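PDB 4IO2: glutamate receptor 1 from Adineta vaga, which binds L-glutamate through the ligand-binding domain crystallised here and probably acts as a glutamate-gated ion channel. Local coordinates for residues A[96-104]-A[221-229]. Sequence-based numbering, arbitrary orientation. Where two conformers were deposited one is given.
Sequences VAFSNSISD and LDVNILSLR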
ATOM      1  N   VAL A  96       0.306   9.671  15.727  1.00 12.67           N
ATOM      2  CA  VAL A  96       0.126   8.241  15.946  1.00 12.81           C
ATOM      3  C   VAL A  96       1.009   7.498  14.965  1.00 11.71           C
ATOM      4  O   VAL A  96       1.468   8.065  13.944  1.00 12.70           O
ATOM      5  CB  VAL A  96      -1.336   7.786  15.731  1.00 11.78           C
ATOM      6  CG1 VAL A  96      -2.284   8.426  16.759  1.00 13.22           C
ATOM      7  CG2 VAL A  96      -1.840   8.046  14.308  1.00 12.18           C
ATOM      8  N   ALA A  97       1.207   6.204  15.215  1.00 12.25           N
ATOM      9  CA  ALA A  97       1.793   5.320  14.202  1.00 12.00           C
ATOM     10  C   ALA A  97       0.714   4.515  13.504  1.00 11.33           C
ATOM     11  O   ALA A  97      -0.435   4.448  13.943  1.00 11.87           O
ATOM     12  CB  ALA A  97       2.907   4.417  14.796  1.00 13.46           C
ATOM     13  N   PHE A  98       1.092   3.905  12.379  1.00 12.77           N
ATOM     14  CA  PHE A  98       0.191   3.023  11.673  1.00 12.52           C
ATOM     15  C   PHE A  98       0.879   1.709  11.411  1.00 12.72           C
ATOM     16  O   PHE A  98       2.065   1.660  11.100  1.00 15.32           O
ATOM     17  CB  PHE A  98      -0.243   3.640  10.348  1.00 12.92           C
ATOM     18  CG  PHE A  98      -1.136   4.839  10.477  1.00 12.17           C
ATOM     19  CD1 PHE A  98      -0.610   6.115  10.529  1.00 13.74           C
ATOM     20  CD2 PHE A  98      -2.508   4.689  10.483  1.00 12.43           C
ATOM     21  CE1 PHE A  98      -1.437   7.214  10.566  1.00 14.81           C
ATOM     22  CE2 PHE A  98      -3.330   5.769  10.506  1.00 13.66           C
ATOM     23  CZ  PHE A  98      -2.809   7.034  10.579  1.00 14.23           C
ATOM     24  N   SER A  99       0.113   0.642  11.478  1.00 12.22           N
ATOM     25  CA  SER A  99       0.566  -0.663  11.051  1.00 12.20           C
ATOM     26  C   SER A  99       0.829  -0.693   9.555  1.00 13.39           C
ATOM     27  O   SER A  99       0.444   0.189   8.815  1.00 14.97           O
ATOM     28  CB  SER A  99      -0.495  -1.721  11.378  1.00 12.37           C
ATOM     29  OG  SER A  99      -1.603  -1.680  10.485  1.00 12.40           O
ATOM     30  N   ASN A 100       1.457  -1.763   9.098  0.67 15.10           N
ATOM     31  CA  ASN A 100       1.516  -2.032   7.676  0.67 17.01           C
ATOM     32  C   ASN A 100       0.085  -2.049   7.177  0.67 16.39           C
ATOM     33  O   ASN A 100      -0.862  -2.391   7.901  0.67 16.23           O
ATOM     34  CB  ASN A 100       2.229  -3.364   7.414  0.67 20.28           C
ATOM     35  CG  ASN A 100       3.677  -3.298   7.773  0.67 25.39           C
ATOM     36  OD1 ASN A 100       4.132  -3.973   8.680  0.67 27.35           O
ATOM     37  ND2 ASN A 100       4.423  -2.456   7.070  0.67 31.51           N
ATOM     38  N   SER A 101      -0.083  -1.667   5.921  1.00 17.12           N
ATOM     39  CA  SER A 101      -1.401  -1.462   5.348  0.58 17.55           C
ATOM     40  C   SER A 101      -2.252  -2.728   5.351  1.00 15.82           C
ATOM     41  O   SER A 101      -1.740  -3.832   5.048  1.00 18.89           O
ATOM     42  CB  SER A 101      -1.229  -0.990   3.902  0.58 19.16           C
ATOM     43  OG  SER A 101      -2.409  -1.153   3.103  0.58 20.58           O
ATOM     44  N   ILE A 102      -3.540  -2.560   5.673  1.00 14.68           N
ATOM     45  CA  ILE A 102      -4.539  -3.611   5.522  1.00 15.66           C
ATOM     46  C   ILE A 102      -5.251  -3.581   4.168  1.00 17.01           C
ATOM     47  O   ILE A 102      -5.868  -4.583   3.786  1.00 20.58           O
ATOM     48  CB  ILE A 102      -5.567  -3.618   6.682  1.00 16.18           C
ATOM     49  CG1 ILE A 102      -6.373  -2.318   6.745  1.00 17.43           C
ATOM     50  CG2 ILE A 102      -4.816  -3.887   8.035  1.00 17.99           C
ATOM     51  CD1 ILE A 102      -7.520  -2.436   7.801  1.00 20.71           C
ATOM     52  N   SER A 103      -5.161  -2.456   3.455  1.00 15.93           N
ATOM     53  CA  SER A 103      -5.829  -2.296   2.167  1.00 16.46           C
ATOM     54  C   SER A 103      -5.263  -1.101   1.440  1.00 15.55           C
ATOM     55  O   SER A 103      -4.907  -0.113   2.093  1.00 16.36           O
ATOM     56  CB  SER A 103      -7.343  -2.073   2.378  1.00 18.32           C
ATOM     57  OG  SER A 103      -8.053  -1.957   1.131  1.00 19.62           O
ATOM     58  N   ASP A 104      -5.194  -1.174   0.124  1.00 15.88           N
ATOM     59  CA  ASP A 104      -5.031   0.015  -0.667  1.00 18.04           C
ATOM     60  C   ASP A 104      -6.333   0.814  -0.655  1.00 14.77           C
ATOM     61  O   ASP A 104      -7.384   0.362  -0.203  1.00 16.75           O
ATOM     62  CB  ASP A 104      -4.598  -0.342  -2.102  1.00 24.25           C
ATOM     63  CG  ASP A 104      -5.614  -1.201  -2.863  1.00 35.64           C
ATOM     64  OD1 ASP A 104      -6.806  -1.225  -2.504  1.00 39.49           O
ATOM     65  OD2 ASP A 104      -5.204  -1.872  -3.849  1.00 41.89           O
ATOM     66  N   LEU A 221       2.220  -7.062  15.610  1.00 13.86           N
ATOM     67  CA  LEU A 221       1.030  -6.757  14.831  1.00 12.44           C
ATOM     68  C   LEU A 221       1.398  -6.765  13.340  1.00 12.62           C
ATOM     69  O   LEU A 221       0.670  -7.340  12.513  1.00 12.27           O
ATOM     70  CB  LEU A 221       0.397  -5.437  15.250  1.00 11.87           C
ATOM     71  CG  LEU A 221      -0.822  -4.995  14.443  1.00 12.71           C
ATOM     72  CD1 LEU A 221      -1.953  -6.036  14.544  1.00 14.32           C
ATOM     73  CD2 LEU A 221      -1.274  -3.641  14.887  1.00 14.33           C
ATOM     74  N   ASP A 222       2.482  -6.095  12.972  1.00 12.60           N
ATOM     75  CA  ASP A 222       2.867  -5.987  11.559  1.00 12.57           C
ATOM     76  C   ASP A 222       3.126  -7.354  10.921  1.00 11.39           C
ATOM     77  O   ASP A 222       2.680  -7.630   9.807  1.00 11.70           O
ATOM     78  CB  ASP A 222       4.109  -5.075  11.387  1.00 14.01           C
ATOM     79  CG  ASP A 222       3.780  -3.588  11.400  1.00 16.08           C
ATOM     80  OD1 ASP A 222       2.580  -3.196  11.425  1.00 15.48           O
ATOM     81  OD2 ASP A 222       4.766  -2.807  11.425  1.00 18.80           O
ATOM     82  N   VAL A 223       3.900  -8.203  11.587  1.00 11.53           N
ATOM     83  CA  VAL A 223       4.184  -9.526  11.048  1.00 11.98           C
ATOM     84  C   VAL A 223       2.881 -10.304  10.801  1.00 11.67           C
ATOM     85  O   VAL A 223       2.742 -10.991   9.787  1.00 12.59           O
ATOM     86  CB  VAL A 223       5.131 -10.301  11.996  1.00 13.35           C
ATOM     87  CG1 VAL A 223       5.207 -11.791  11.664  1.00 16.84           C
ATOM     88  CG2 VAL A 223       6.528  -9.663  11.965  1.00 14.70           C
ATOM     89  N   ASN A 224       1.938 -10.207  11.727  1.00 11.49           N
ATOM     90  CA  ASN A 224       0.701 -10.895  11.569  1.00 11.33           C
ATOM     91  C   ASN A 224      -0.188 -10.322  10.464  1.00 11.37           C
ATOM     92  O   ASN A 224      -0.844 -11.083   9.749  1.00 12.32           O
ATOM     93  CB  ASN A 224      -0.029 -10.978  12.909  1.00 14.35           C
ATOM     94  CG  ASN A 224       0.472 -12.092  13.751  1.00 16.14           C
ATOM     95  OD1 ASN A 224       0.046 -13.233  13.591  1.00 21.02           O
ATOM     96  ND2 ASN A 224       1.413 -11.797  14.636  1.00 16.97           N
ATOM     97  N   ILE A 225      -0.264  -9.003  10.323  1.00 10.94           N
ATOM     98  CA  ILE A 225      -0.983  -8.439   9.190  1.00 10.77           C
ATOM     99  C   ILE A 225      -0.397  -8.914   7.870  1.00 11.36           C
ATOM    100  O   ILE A 225      -1.143  -9.307   6.968  1.00 11.25           O
ATOM    101  CB  ILE A 225      -0.981  -6.883   9.237  1.00 12.21           C
ATOM    102  CG1 ILE A 225      -1.785  -6.403  10.414  1.00 13.59           C
ATOM    103  CG2 ILE A 225      -1.482  -6.287   7.903  1.00 14.22           C
ATOM    104  CD1 ILE A 225      -1.514  -4.952  10.695  1.00 16.22           C
ATOM    105  N   LEU A 226       0.919  -8.905   7.755  1.00 10.28           N
ATOM    106  CA  LEU A 226       1.581  -9.297   6.497  1.00 10.41           C
ATOM    107  C   LEU A 226       1.340 -10.781   6.217  1.00 12.20           C
ATOM    108  O   LEU A 226       1.185 -11.174   5.093  1.00 12.25           O
ATOM    109  CB  LEU A 226       3.057  -8.973   6.603  1.00 10.83           C
ATOM    110  CG  LEU A 226       3.339  -7.468   6.531  1.00 11.66           C
ATOM    111  CD1 LEU A 226       4.756  -7.145   7.037  1.00 11.99           C
ATOM    112  CD2 LEU A 226       3.139  -6.969   5.112  1.00 15.70           C
ATOM    113  N   SER A 227       1.293 -11.609   7.247  1.00 11.43           N
ATOM    114  CA  SER A 227       0.972 -13.009   7.074  0.76 12.99           C
ATOM    115  C   SER A 227      -0.466 -13.182   6.576  1.00 12.94           C
ATOM    116  O   SER A 227      -0.707 -14.003   5.681  1.00 15.74           O
ATOM    117  CB  SER A 227       1.179 -13.776   8.383  0.76 16.98           C
ATOM    118  OG  SER A 227       0.827 -15.119   8.193  0.76 22.28           O
ATOM    119  N   LEU A 228      -1.424 -12.424   7.124  1.00 12.24           N
ATOM    120  CA  LEU A 228      -2.787 -12.483   6.592  1.00 13.00           C
ATOM    121  C   LEU A 228      -2.847 -12.039   5.138  1.00 13.14           C
ATOM    122  O   LEU A 228      -3.637 -12.571   4.345  1.00 14.13           O
ATOM    123  CB  LEU A 228      -3.748 -11.633   7.431  1.00 12.20           C
ATOM    124  CG  LEU A 228      -4.017 -12.048   8.884  1.00 15.37           C
ATOM    125  CD1 LEU A 228      -5.047 -11.140   9.516  1.00 17.13           C
ATOM    126  CD2 LEU A 228      -4.484 -13.517   8.972  1.00 16.63           C
ATOM    127  N   ARG A 229      -2.041 -11.054   4.762  1.00 12.70           N
ATOM    128  CA  ARG A 229      -1.958 -10.625   3.378  0.52 12.54           C
ATOM    129  C   ARG A 229      -1.441 -11.781   2.501  1.00 12.58           C
ATOM    130  O   ARG A 229      -2.084 -12.185   1.501  1.00 16.03           O
ATOM    131  CB  ARG A 229      -1.034  -9.381   3.317  0.52 13.91           C
ATOM    132  CG  ARG A 229      -0.853  -8.693   1.929  0.52 15.32           C
ATOM    133  CD  ARG A 229       0.353  -7.690   1.894  0.52 17.12           C
ATOM    134  NE  ARG A 229       0.080  -6.455   2.624  0.52 15.38           N
ATOM    135  CZ  ARG A 229       0.868  -5.385   2.646  0.52 14.50           C
ATOM    136  NH1 ARG A 229       2.008  -5.349   1.976  0.52 19.28           N
ATOM    137  NH2 ARG A 229       0.513  -4.339   3.368  0.52 16.09           N
TER
HETATM  138  O   HOH W   1       4.352  -0.165  10.767  1.00 27.47           O
HETATM  139  O   HOH W   2      -2.596  -5.583   2.573  1.00 35.06           O
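Helix 218-230 grips the backbone of the loop joining strands 97-98 and 103-112 through Asp222 and, nearly two turns later, Arg229, a mixed contact in which these two polar grips flank Ile225, within one lobe of the bilobed, periplasmic-binding-protein-like ligand-binding domain. Asp222 OD1 accepts Asn100 N at 3.0 Å, the N-H coming from above the carboxylate plane. Its other oxygen, OD2, receives a water that also donates to Phe98 O, and forms a salt bridge with Arg93 of the second subunit, so one carboxylate joins its helix to the loop and to the second subunit. Replacing this aspartate by alanine is likely to leave Asn100 N and that arginine without their acceptor and to break the water bridge to Phe98. Ile225 CD1 lies 3.5 Å from Ser99 CB, tighter than usual van der Waals contact, and 3.3 Å from Ser99 OG, while Ile225 CG2 meets Ile102 CG2 at 4.1 Å. Ser99 OG itself donates to Asn100 O and is hydrogen-bonded to Ile209 N of strand 200-211. Arg229, its chain bent at chi3 (-73°), has Leu226 CD2 over one guanidinium face and NH1 hydrogen-bonded to Thr206 OG1 of the second subunit; Arg229 NH2 donates to Ser101 O at 2.9 Å, the oxygen lying almost exactly in the guanidinium plane.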